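Long-range contact in diol-dehydratase (Roseburia inulinivorans, PDB 5I2A), which probably dehydrates 1,2-propanediol by glycyl-radical chemistry, independently of vitamin B12: residues A801-V815 and F822-R836. Sequence-based numbering, arbitrary orientation.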
# COMPACT_ATOMS: atom_id res chain seq x y z
N ALA A 801 -7.55 -51.12 14.09
CA ALA A 801 -6.93 -50.33 13.03
C ALA A 801 -5.62 -49.71 13.51
O ALA A 801 -4.70 -49.48 12.72
CB ALA A 801 -7.88 -49.24 12.52
N GLN A 802 -5.52 -49.46 14.81
CA GLN A 802 -4.26 -49.03 15.40
C GLN A 802 -3.25 -50.15 15.41
O GLN A 802 -2.10 -49.94 15.05
CB GLN A 802 -4.46 -48.53 16.83
CG GLN A 802 -5.00 -47.12 16.92
CD GLN A 802 -4.85 -46.53 18.31
OE1 GLN A 802 -5.07 -47.21 19.30
NE2 GLN A 802 -4.47 -45.25 18.38
N ALA A 803 -3.68 -51.35 15.80
CA ALA A 803 -2.79 -52.50 15.91
C ALA A 803 -2.38 -53.06 14.55
O ALA A 803 -1.26 -53.52 14.38
CB ALA A 803 -3.45 -53.59 16.75
N HIS A 804 -3.29 -53.03 13.59
CA HIS A 804 -3.05 -53.59 12.27
C HIS A 804 -3.55 -52.67 11.18
O HIS A 804 -4.56 -52.97 10.55
CB HIS A 804 -3.72 -54.97 12.14
CG HIS A 804 -3.40 -55.90 13.27
ND1 HIS A 804 -2.23 -56.62 13.33
CD2 HIS A 804 -4.10 -56.22 14.38
CE1 HIS A 804 -2.22 -57.34 14.44
NE2 HIS A 804 -3.34 -57.12 15.09
N PRO A 805 -2.85 -51.56 10.93
CA PRO A 805 -3.33 -50.58 9.95
C PRO A 805 -3.47 -51.14 8.54
O PRO A 805 -4.28 -50.65 7.76
CB PRO A 805 -2.26 -49.47 9.99
CG PRO A 805 -1.04 -50.11 10.60
CD PRO A 805 -1.59 -51.13 11.57
N GLU A 806 -2.70 -52.17 8.22
CA GLU A 806 -2.74 -52.72 6.87
C GLU A 806 -4.11 -53.36 6.53
O GLU A 806 -4.41 -53.59 5.37
CB GLU A 806 -1.61 -53.74 6.68
CG GLU A 806 -1.80 -55.08 7.43
CD GLU A 806 -1.56 -54.99 8.93
OE1 GLU A 806 -1.18 -53.91 9.44
OE2 GLU A 806 -1.76 -56.03 9.61
N LYS A 807 -4.95 -53.60 7.53
CA LYS A 807 -6.29 -54.15 7.29
C LYS A 807 -7.34 -53.04 7.09
O LYS A 807 -8.51 -53.32 6.82
CB LYS A 807 -6.73 -55.06 8.44
CG LYS A 807 -5.97 -56.40 8.53
CD LYS A 807 -6.12 -57.04 9.90
CE LYS A 807 -7.57 -57.33 10.25
NZ LYS A 807 -7.74 -57.84 11.65
N TYR A 808 -6.90 -51.79 7.24
CA TYR A 808 -7.82 -50.67 7.33
C TYR A 808 -7.38 -49.47 6.51
O TYR A 808 -7.55 -48.33 6.93
CB TYR A 808 -7.99 -50.25 8.79
CG TYR A 808 -8.62 -51.33 9.63
CD1 TYR A 808 -9.99 -51.49 9.66
CD2 TYR A 808 -7.84 -52.20 10.38
CE1 TYR A 808 -10.59 -52.48 10.41
CE2 TYR A 808 -8.42 -53.21 11.15
CZ TYR A 808 -9.80 -53.33 11.17
OH TYR A 808 -10.39 -54.32 11.93
N SER A 809 -6.82 -49.75 5.35
CA SER A 809 -6.26 -48.69 4.53
C SER A 809 -7.35 -47.75 4.02
O SER A 809 -7.07 -46.60 3.71
CB SER A 809 -5.45 -49.29 3.37
OG SER A 809 -6.26 -50.07 2.53
N GLY A 810 -8.59 -48.22 3.98
CA GLY A 810 -9.70 -47.38 3.52
C GLY A 810 -10.60 -46.84 4.62
O GLY A 810 -11.60 -46.18 4.35
N LEU A 811 -10.26 -47.12 5.87
CA LEU A 811 -11.13 -46.74 6.97
C LEU A 811 -11.15 -45.21 7.15
O LEU A 811 -10.10 -44.60 7.28
CB LEU A 811 -10.68 -47.41 8.27
CG LEU A 811 -11.48 -47.02 9.51
CD1 LEU A 811 -12.92 -47.55 9.40
CD2 LEU A 811 -10.80 -47.53 10.75
N ILE A 812 -12.34 -44.62 7.12
CA ILE A 812 -12.52 -43.18 7.32
C ILE A 812 -13.10 -42.92 8.70
O ILE A 812 -13.97 -43.66 9.15
CB ILE A 812 -13.49 -42.57 6.26
CG1 ILE A 812 -13.05 -42.89 4.84
CG2 ILE A 812 -13.69 -41.07 6.50
CD1 ILE A 812 -12.10 -41.92 4.24
N VAL A 813 -12.62 -41.89 9.40
CA VAL A 813 -13.32 -41.42 10.59
C VAL A 813 -13.62 -39.93 10.46
O VAL A 813 -12.95 -39.23 9.70
CB VAL A 813 -12.53 -41.63 11.88
CG1 VAL A 813 -12.36 -43.12 12.16
CG2 VAL A 813 -11.17 -40.90 11.82
N ARG A 814 -14.61 -39.48 11.21
CA ARG A 814 -14.88 -38.06 11.35
C ARG A 814 -13.91 -37.47 12.34
O ARG A 814 -13.81 -37.97 13.46
CB ARG A 814 -16.32 -37.81 11.81
CG ARG A 814 -16.74 -36.35 11.69
CD ARG A 814 -16.69 -35.89 10.23
NE ARG A 814 -17.19 -34.52 10.04
CZ ARG A 814 -17.30 -33.92 8.86
NH1 ARG A 814 -16.92 -34.55 7.75
NH2 ARG A 814 -17.78 -32.68 8.78
N VAL A 815 -13.19 -36.41 11.96
CA VAL A 815 -12.33 -35.71 12.90
C VAL A 815 -13.12 -34.57 13.55
O VAL A 815 -13.74 -34.76 14.58
CB VAL A 815 -11.03 -35.18 12.22
CG1 VAL A 815 -10.12 -34.53 13.24
CG2 VAL A 815 -10.30 -36.31 11.53
N PHE A 822 -8.25 -42.87 8.75
CA PHE A 822 -7.82 -43.12 10.13
C PHE A 822 -6.34 -43.45 10.26
O PHE A 822 -5.66 -42.97 11.17
CB PHE A 822 -8.64 -44.25 10.75
CG PHE A 822 -8.39 -44.45 12.23
CD1 PHE A 822 -8.85 -43.53 13.15
CD2 PHE A 822 -7.70 -45.55 12.68
CE1 PHE A 822 -8.62 -43.71 14.51
CE2 PHE A 822 -7.47 -45.74 14.04
CZ PHE A 822 -7.93 -44.81 14.95
N THR A 823 -5.84 -44.29 9.35
CA THR A 823 -4.45 -44.71 9.46
C THR A 823 -3.49 -43.66 8.89
O THR A 823 -2.30 -43.89 8.87
CB THR A 823 -4.18 -46.08 8.77
OG1 THR A 823 -4.43 -45.99 7.36
CG2 THR A 823 -5.04 -47.18 9.37
N THR A 824 -4.00 -42.51 8.42
CA THR A 824 -3.09 -41.40 8.08
C THR A 824 -2.98 -40.42 9.25
O THR A 824 -2.28 -39.42 9.16
CB THR A 824 -3.53 -40.61 6.82
OG1 THR A 824 -4.76 -39.90 7.09
CG2 THR A 824 -3.71 -41.53 5.63
N LEU A 825 -3.68 -40.70 10.33
CA LEU A 825 -3.63 -39.85 11.51
C LEU A 825 -2.61 -40.37 12.52
O LEU A 825 -2.40 -41.58 12.62
CB LEU A 825 -5.01 -39.76 12.16
CG LEU A 825 -6.15 -39.31 11.23
CD1 LEU A 825 -7.45 -39.18 12.01
CD2 LEU A 825 -5.81 -37.99 10.52
N SER A 826 -2.00 -39.46 13.27
CA SER A 826 -1.01 -39.82 14.28
C SER A 826 -1.68 -40.51 15.46
O SER A 826 -2.89 -40.38 15.66
CB SER A 826 -0.26 -38.58 14.78
OG SER A 826 -1.10 -37.82 15.65
N LYS A 827 -0.88 -41.22 16.25
CA LYS A 827 -1.41 -41.92 17.41
C LYS A 827 -2.16 -41.00 18.38
O LYS A 827 -3.22 -41.36 18.90
CB LYS A 827 -0.29 -42.64 18.17
CG LYS A 827 -0.81 -43.35 19.40
CD LYS A 827 0.29 -44.05 20.18
CE LYS A 827 -0.23 -44.44 21.57
NZ LYS A 827 -1.55 -45.15 21.48
N SER A 828 -1.61 -39.82 18.64
CA SER A 828 -2.25 -38.92 19.59
C SER A 828 -3.64 -38.46 19.09
O SER A 828 -4.58 -38.34 19.87
CB SER A 828 -1.35 -37.72 19.91
OG SER A 828 -1.10 -36.94 18.76
N LEU A 829 -3.77 -38.22 17.80
CA LEU A 829 -5.07 -37.81 17.26
C LEU A 829 -6.03 -39.01 17.22
O LEU A 829 -7.19 -38.89 17.59
CB LEU A 829 -4.92 -37.18 15.88
CG LEU A 829 -6.21 -36.75 15.18
CD1 LEU A 829 -7.04 -35.82 16.05
CD2 LEU A 829 -5.87 -36.08 13.87
N GLN A 830 -5.53 -40.16 16.78
CA GLN A 830 -6.32 -41.39 16.83
C GLN A 830 -6.84 -41.65 18.24
O GLN A 830 -8.00 -41.98 18.42
CB GLN A 830 -5.49 -42.59 16.38
CG GLN A 830 -5.11 -42.63 14.91
CD GLN A 830 -4.28 -43.86 14.59
OE1 GLN A 830 -3.73 -44.48 15.49
NE2 GLN A 830 -4.19 -44.22 13.31
N ASP A 831 -5.96 -41.52 19.24
CA ASP A 831 -6.38 -41.74 20.62
C ASP A 831 -7.48 -40.77 21.05
O ASP A 831 -8.37 -41.14 21.80
CB ASP A 831 -5.20 -41.61 21.59
CG ASP A 831 -4.20 -42.76 21.47
OD1 ASP A 831 -4.51 -43.78 20.80
OD2 ASP A 831 -3.12 -42.65 22.06
N ASP A 832 -7.39 -39.51 20.61
CA ASP A 832 -8.40 -38.53 20.96
C ASP A 832 -9.76 -38.97 20.41
O ASP A 832 -10.77 -38.91 21.09
CB ASP A 832 -8.04 -37.13 20.44
CG ASP A 832 -8.93 -36.05 21.04
OD1 ASP A 832 -9.03 -35.99 22.28
OD2 ASP A 832 -9.53 -35.26 20.29
N ILE A 833 -9.75 -39.43 19.17
CA ILE A 833 -10.97 -39.85 18.50
C ILE A 833 -11.55 -41.10 19.18
O ILE A 833 -12.76 -41.19 19.40
CB ILE A 833 -10.70 -40.10 17.00
CG1 ILE A 833 -10.33 -38.77 16.33
CG2 ILE A 833 -11.91 -40.76 16.32
CD1 ILE A 833 -9.98 -38.86 14.86
N ILE A 834 -10.67 -42.02 19.56
CA ILE A 834 -11.10 -43.25 20.21
C ILE A 834 -11.75 -43.01 21.57
O ILE A 834 -12.74 -43.65 21.90
CB ILE A 834 -9.90 -44.23 20.37
CG1 ILE A 834 -9.52 -44.80 19.00
CG2 ILE A 834 -10.24 -45.34 21.34
CD1 ILE A 834 -8.17 -45.53 18.96
N LYS A 835 -11.22 -42.08 22.37
CA LYS A 835 -11.79 -41.93 23.70
C LYS A 835 -13.07 -41.08 23.72
O LYS A 835 -13.68 -40.93 24.77
CB LYS A 835 -10.77 -41.35 24.68
CG LYS A 835 -10.63 -39.86 24.66
CD LYS A 835 -9.80 -39.37 25.84
CE LYS A 835 -9.61 -37.84 25.79
NZ LYS A 835 -8.70 -37.42 24.68
N ARG A 836 -13.47 -40.52 22.58
CA ARG A 836 -14.73 -39.78 22.52
C ARG A 836 -15.87 -40.67 22.99
O ARG A 836 -15.88 -41.87 22.74
CB ARG A 836 -15.01 -39.28 21.11
CG ARG A 836 -14.10 -38.15 20.66
CD ARG A 836 -14.38 -37.77 19.22
NE ARG A 836 -13.42 -36.79 18.70
CZ ARG A 836 -13.41 -36.36 17.45
NH1 ARG A 836 -14.31 -36.81 16.58
NH2 ARG A 836 -12.50 -35.47 17.06
O HOH W 1 -3.10 -46.83 12.53
O HOH W 2 -3.34 -48.43 6.47
O HOH W 3 -7.47 -45.49 7.17
O HOH W 4 -5.12 -45.02 4.79
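Phe822, packed among Ala801, Leu811 and Val813, centres the apolar part of a mixed contact, flanked by polar grips at Gln802 and Arg836, where helix 827-835 folds back on the end of helix 795-803 and on strand 812-814. The two segments flank a hairpin whose turn carries Gly817, the predicted site of the glycyl radical. CG of Phe822 stands anti to its own N (chi1 -172°), which carries the ring in between Ala801 CB, 3.7 Å from CD2, and Val813 CG1, 3.7 Å from CD1. Gln802 CG lies at the ring edge, while Gln830 CG sits over one face, toward the rim. Val813 CG2 meets Ile833 CD1, and Val815 CG2 meets Leu825 CD1.

Gln802, extended beyond a CG anti to the carbonyl carbon, enters helix 827-835 as a knob among Lys827, Gln830, Asp831 and Ile834. Nearly in the amide plane, its NE2 donates to Gln830 OE1 at 3.1 Å and, almost straight (165°), to Asp831 OD1 at 2.8 Å, close to that oxygen's C-O axis; the carboxylate is turned 76° from the amide. A leucine here, lacking the amide, is likely to leave the buried Gln830 OE1 without its mate. Gln830 NE2 binds Phe822 O (2.9 Å), and Lys827 forms a salt bridge with Asp831.

Phe822 N donates to Leu811 O. Thr823 CG2 rests on Pro805 CB, and three waters link the backbone oxygens of Pro805, Tyr808, Ser809 and Leu811 to Thr823. Arg836 reaches Val815 O end-on with NH1 and NH2, each at 2.9 Å; NH1 lies in the carbonyl plane and NH2 well above it.

Val815 O also accepts from Asn756. Strand 812-814 pairs antiparallel with strand 819-821, Leu798 of helix 795-803 touches Val813, Phe822 and Ile834, and Val700 of helix 699-703 packs against Leu829.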